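Local structure of NRPS (Penicillium fellutanum, 6NKI) at residues R251-T255 / H357-L362; A256-C260 / G329-D333. The protein belongs to a nonribosomal peptide synthetase and binds NADPH with a Rossmann-type domain of the male sterility protein family. All blocks are in the same frame, centred on the assembly; numbering follows the deposited sequence.

Contact 1 of 2, residues R251-T255 / H357-L362; sequences RVVTT and HPLWPL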
# COMPACT_ATOMS: atom_id res chain seq x y z
N ARG A 251 14.44 -13.91 -12.06
CA ARG A 251 15.38 -14.67 -12.88
C ARG A 251 16.00 -13.77 -13.96
O ARG A 251 17.18 -13.91 -14.27
CB ARG A 251 14.66 -15.87 -13.51
CG ARG A 251 14.40 -17.09 -12.58
CD ARG A 251 13.48 -18.12 -13.29
NE ARG A 251 13.19 -19.30 -12.48
CZ ARG A 251 13.72 -20.51 -12.64
NH1 ARG A 251 13.37 -21.50 -11.83
NH2 ARG A 251 14.56 -20.77 -13.65
N VAL A 252 15.22 -12.84 -14.50
CA VAL A 252 15.74 -11.84 -15.44
C VAL A 252 16.60 -10.81 -14.71
O VAL A 252 17.60 -10.32 -15.24
CB VAL A 252 14.59 -11.17 -16.21
CG1 VAL A 252 15.10 -10.04 -17.08
CG2 VAL A 252 13.86 -12.19 -17.04
N VAL A 253 16.22 -10.47 -13.49
CA VAL A 253 17.03 -9.56 -12.70
C VAL A 253 18.35 -10.21 -12.29
O VAL A 253 19.39 -9.55 -12.21
CB VAL A 253 16.21 -9.07 -11.48
CG1 VAL A 253 17.07 -8.35 -10.47
CG2 VAL A 253 15.09 -8.12 -11.96
N THR A 254 18.34 -11.52 -12.02
CA THR A 254 19.54 -12.16 -11.49
C THR A 254 20.58 -12.39 -12.58
O THR A 254 21.79 -12.43 -12.30
CB THR A 254 19.16 -13.48 -10.78
OG1 THR A 254 20.28 -13.97 -10.04
CG2 THR A 254 18.72 -14.55 -11.80
N THR A 255 20.15 -12.53 -13.84
CA THR A 255 21.11 -12.67 -14.93
C THR A 255 21.54 -11.31 -15.45
O THR A 255 22.63 -11.18 -16.03
CB THR A 255 20.52 -13.51 -16.08
OG1 THR A 255 19.52 -12.76 -16.78
CG2 THR A 255 19.89 -14.79 -15.53
N HIS A 357 20.84 -23.14 -15.69
CA HIS A 357 20.72 -21.70 -15.85
C HIS A 357 19.27 -21.27 -15.69
O HIS A 357 18.39 -21.83 -16.35
CB HIS A 357 21.26 -21.22 -17.19
CG HIS A 357 21.28 -19.73 -17.33
ND1 HIS A 357 20.21 -19.01 -17.81
CD2 HIS A 357 22.23 -18.82 -16.99
CE1 HIS A 357 20.50 -17.72 -17.79
NE2 HIS A 357 21.72 -17.58 -17.30
N PRO A 358 18.99 -20.26 -14.86
CA PRO A 358 17.58 -19.95 -14.51
C PRO A 358 16.75 -19.45 -15.68
O PRO A 358 15.51 -19.53 -15.59
CB PRO A 358 17.72 -18.88 -13.42
CG PRO A 358 19.09 -19.07 -12.85
CD PRO A 358 19.94 -19.51 -14.03
N LEU A 359 17.35 -18.96 -16.76
CA LEU A 359 16.60 -18.54 -17.94
C LEU A 359 16.55 -19.58 -19.04
O LEU A 359 15.95 -19.32 -20.09
CB LEU A 359 17.14 -17.23 -18.53
CG LEU A 359 16.91 -15.88 -17.85
CD1 LEU A 359 17.54 -14.81 -18.71
CD2 LEU A 359 15.43 -15.59 -17.63
N TRP A 360 17.17 -20.74 -18.85
CA TRP A 360 17.00 -21.81 -19.82
C TRP A 360 15.54 -22.28 -19.93
O TRP A 360 15.11 -22.60 -21.05
CB TRP A 360 17.94 -22.96 -19.47
CG TRP A 360 17.96 -24.12 -20.42
CD1 TRP A 360 18.24 -24.10 -21.76
CD2 TRP A 360 17.75 -25.49 -20.08
NE1 TRP A 360 18.18 -25.37 -22.28
CE2 TRP A 360 17.89 -26.24 -21.26
CE3 TRP A 360 17.45 -26.16 -18.88
CZ2 TRP A 360 17.73 -27.63 -21.29
CZ3 TRP A 360 17.30 -27.54 -18.91
CH2 TRP A 360 17.44 -28.25 -20.11
N PRO A 361 14.78 -22.38 -18.83
CA PRO A 361 13.36 -22.71 -18.91
C PRO A 361 12.49 -21.63 -19.58
O PRO A 361 11.56 -21.98 -20.26
CB PRO A 361 12.98 -22.89 -17.44
CG PRO A 361 14.29 -23.21 -16.76
CD PRO A 361 15.28 -22.30 -17.46
N LEU A 362 12.81 -20.35 -19.36
CA LEU A 362 11.97 -19.21 -19.83
C LEU A 362 12.39 -18.64 -21.19
O LEU A 362 11.71 -17.70 -21.64
CB LEU A 362 12.05 -18.10 -18.78
CG LEU A 362 11.47 -18.39 -17.40
CD1 LEU A 362 11.75 -17.26 -16.43
CD2 LEU A 362 9.98 -18.68 -17.47
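The imidazole of His357 comes at about a right angle to the short side chain of Thr255, whose methyl CG2 lies 3.8 Å from CE1 of His357. With CG of His357 anti to its backbone N (chi1 -174°), the ring reaches the helix although its CB does not point there; one face of this ring receives CD of Pro358. His357 also begins a type I beta turn, closed by Trp360 N to His357 O at 3.0 Å. Within the turn, Pro358 packs CB 3.9 Å from CG of Arg251, and its carbonyl O takes a hydrogen bond, very short as modelled, from NH2 of Arg251, near the guanidinium plane. Leu359 spreads its two methyls along the helix, CD2 3.8 Å from CG2 of Val252 and CD1 3.4 Å from OG1 of Thr255. That hydroxyl makes a weak bond back to Val252 O within the helix. CG of Pro361 approaches NH2 of Arg251 at 4.0 Å. Leu362 then crosses the extended Arg251 chain almost squarely, CD1 3.7 Å from CD. Helix 339-351 backs the contact, with Trp342 against Val252 and Thr255, and Val346 against Leu359. The chemistry is therefore divided: leucine, valine and threonine methyls fill the inner part, while the arginine, whose side chain lies about 8 Å from the bound NADPH, lays its methylene chain on apolar groups and gives its cationic end to the carbonyl of Pro358 in a type I turn.

Contact 2 of 2, residues A256-C260 / G329-D333; sequences AMTTC and GLGRD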
# COMPACT_ATOMS: atom_id res chain seq x y z
N ALA A 256 20.69 -10.30 -15.26
CA ALA A 256 21.11 -8.94 -15.57
C ALA A 256 22.23 -8.50 -14.63
O ALA A 256 23.10 -7.71 -15.02
CB ALA A 256 19.91 -7.99 -15.47
N MET A 257 22.24 -9.04 -13.41
CA MET A 257 23.31 -8.79 -12.46
C MET A 257 24.65 -9.35 -12.95
O MET A 257 25.69 -8.69 -12.81
CB MET A 257 22.94 -9.41 -11.12
CG MET A 257 21.83 -8.67 -10.40
SD MET A 257 21.11 -9.58 -9.04
CE MET A 257 22.53 -9.72 -7.93
N THR A 258 24.65 -10.57 -13.49
CA THR A 258 25.88 -11.21 -13.92
C THR A 258 26.35 -10.66 -15.26
O THR A 258 27.55 -10.60 -15.51
CB THR A 258 25.68 -12.72 -14.02
OG1 THR A 258 24.70 -12.99 -15.04
CG2 THR A 258 25.19 -13.28 -12.68
N THR A 259 25.40 -10.26 -16.10
CA THR A 259 25.68 -9.59 -17.36
C THR A 259 26.09 -8.13 -17.17
O THR A 259 26.78 -7.57 -18.04
CB THR A 259 24.45 -9.72 -18.26
OG1 THR A 259 24.28 -11.09 -18.63
CG2 THR A 259 24.57 -8.90 -19.50
N CYS A 260 25.70 -7.50 -16.06
CA CYS A 260 25.99 -6.09 -15.78
C CYS A 260 25.39 -5.17 -16.85
O CYS A 260 25.88 -4.06 -17.07
CB CYS A 260 27.49 -5.84 -15.62
SG CYS A 260 28.27 -6.66 -14.19
N GLY A 329 18.93 -0.55 -5.42
CA GLY A 329 19.07 -1.59 -4.41
C GLY A 329 20.34 -2.41 -4.58
O GLY A 329 21.00 -2.75 -3.60
N LEU A 330 20.69 -2.74 -5.83
CA LEU A 330 21.97 -3.40 -6.06
C LEU A 330 23.13 -2.50 -5.65
O LEU A 330 24.23 -2.99 -5.36
CB LEU A 330 22.11 -3.82 -7.53
CG LEU A 330 21.23 -4.90 -8.18
CD1 LEU A 330 21.57 -5.04 -9.66
CD2 LEU A 330 21.35 -6.24 -7.47
N GLY A 331 22.91 -1.19 -5.62
CA GLY A 331 23.98 -0.29 -5.28
C GLY A 331 25.04 -0.15 -6.34
O GLY A 331 26.18 0.19 -6.02
N ARG A 332 24.69 -0.39 -7.60
CA ARG A 332 25.65 -0.32 -8.68
C ARG A 332 24.87 -0.08 -9.97
O ARG A 332 23.69 -0.41 -10.07
CB ARG A 332 26.47 -1.61 -8.78
CG ARG A 332 25.70 -2.77 -9.38
CD ARG A 332 26.47 -4.07 -9.26
NE ARG A 332 25.88 -5.12 -10.08
CZ ARG A 332 26.27 -6.39 -10.07
NH1 ARG A 332 27.23 -6.78 -9.25
NH2 ARG A 332 25.68 -7.26 -10.86
N ASP A 333 25.55 0.49 -10.95
CA ASP A 333 24.90 0.78 -12.21
C ASP A 333 25.06 -0.36 -13.20
O ASP A 333 26.06 -1.09 -13.18
CB ASP A 333 25.41 2.10 -12.80
CG ASP A 333 24.94 3.30 -12.01
OD1 ASP A 333 23.87 3.19 -11.36
OD2 ASP A 333 25.63 4.35 -12.05
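Met257 O, near the end of helix 248-259, shares the N-H of Cys260 weakly with Ala256 O, Cys260 N lying 2.8 Å from Ala256 O and 3.5 Å from Met257 O. NH2 of Arg332 lies close to Met257 O, near the guanidinium plane, but its angle is poor and no hydrogen bond is assigned. The clearer polar partner of Arg332 is Glu410, which forms a salt bridge with NH1. With CG between the backbone N and carbonyl carbon (chi1 75°) and an extended chain beyond, Arg332 carries its guanidinium across to the helix end, where SG of Cys260 comes obliquely to it, 4.3 Å from NH2. Beside this polar end lies an apolar patch. Met257 bends at chi3 (63°) and crosses Leu330 obliquely, with CG 3.7 Å from CD1 of Leu330 and CE 3.7 Å from CD2. Cys260 and Gly331, each with positive phi, are the first residues to leave their helices; the contact joins the C-terminal ends of helices 248-259 and 319-330 at the surface. Helix 389-410 joins it through Leu406, Ala407 and Glu410. Strand 261-263 follows at once and its parallel partner 335-337 one residue after the second segment, Cys260 bonding by backbone to Ile335.

Both contacts draw on helix 248-259: contact 1 uses its earlier residues and contact 2 the adjoining ones at its C-terminal end, with centres 14 Å apart. Along the chain, contact 2 is nested inside the loop closed by contact 1. The helix thus meets the end of helix 319-330 and the short segment after it in one contact, and the turn between helices 339-351 and 363-369 in the other. The centre of contact 1 lies nearer the chain centre (about 19 Å, against 27 Å), with an arginine side chain about 8 Å from the NADPH. Together they tie a largely helical region, beside the seven-stranded parallel Rossmann sheet, around one shared helix.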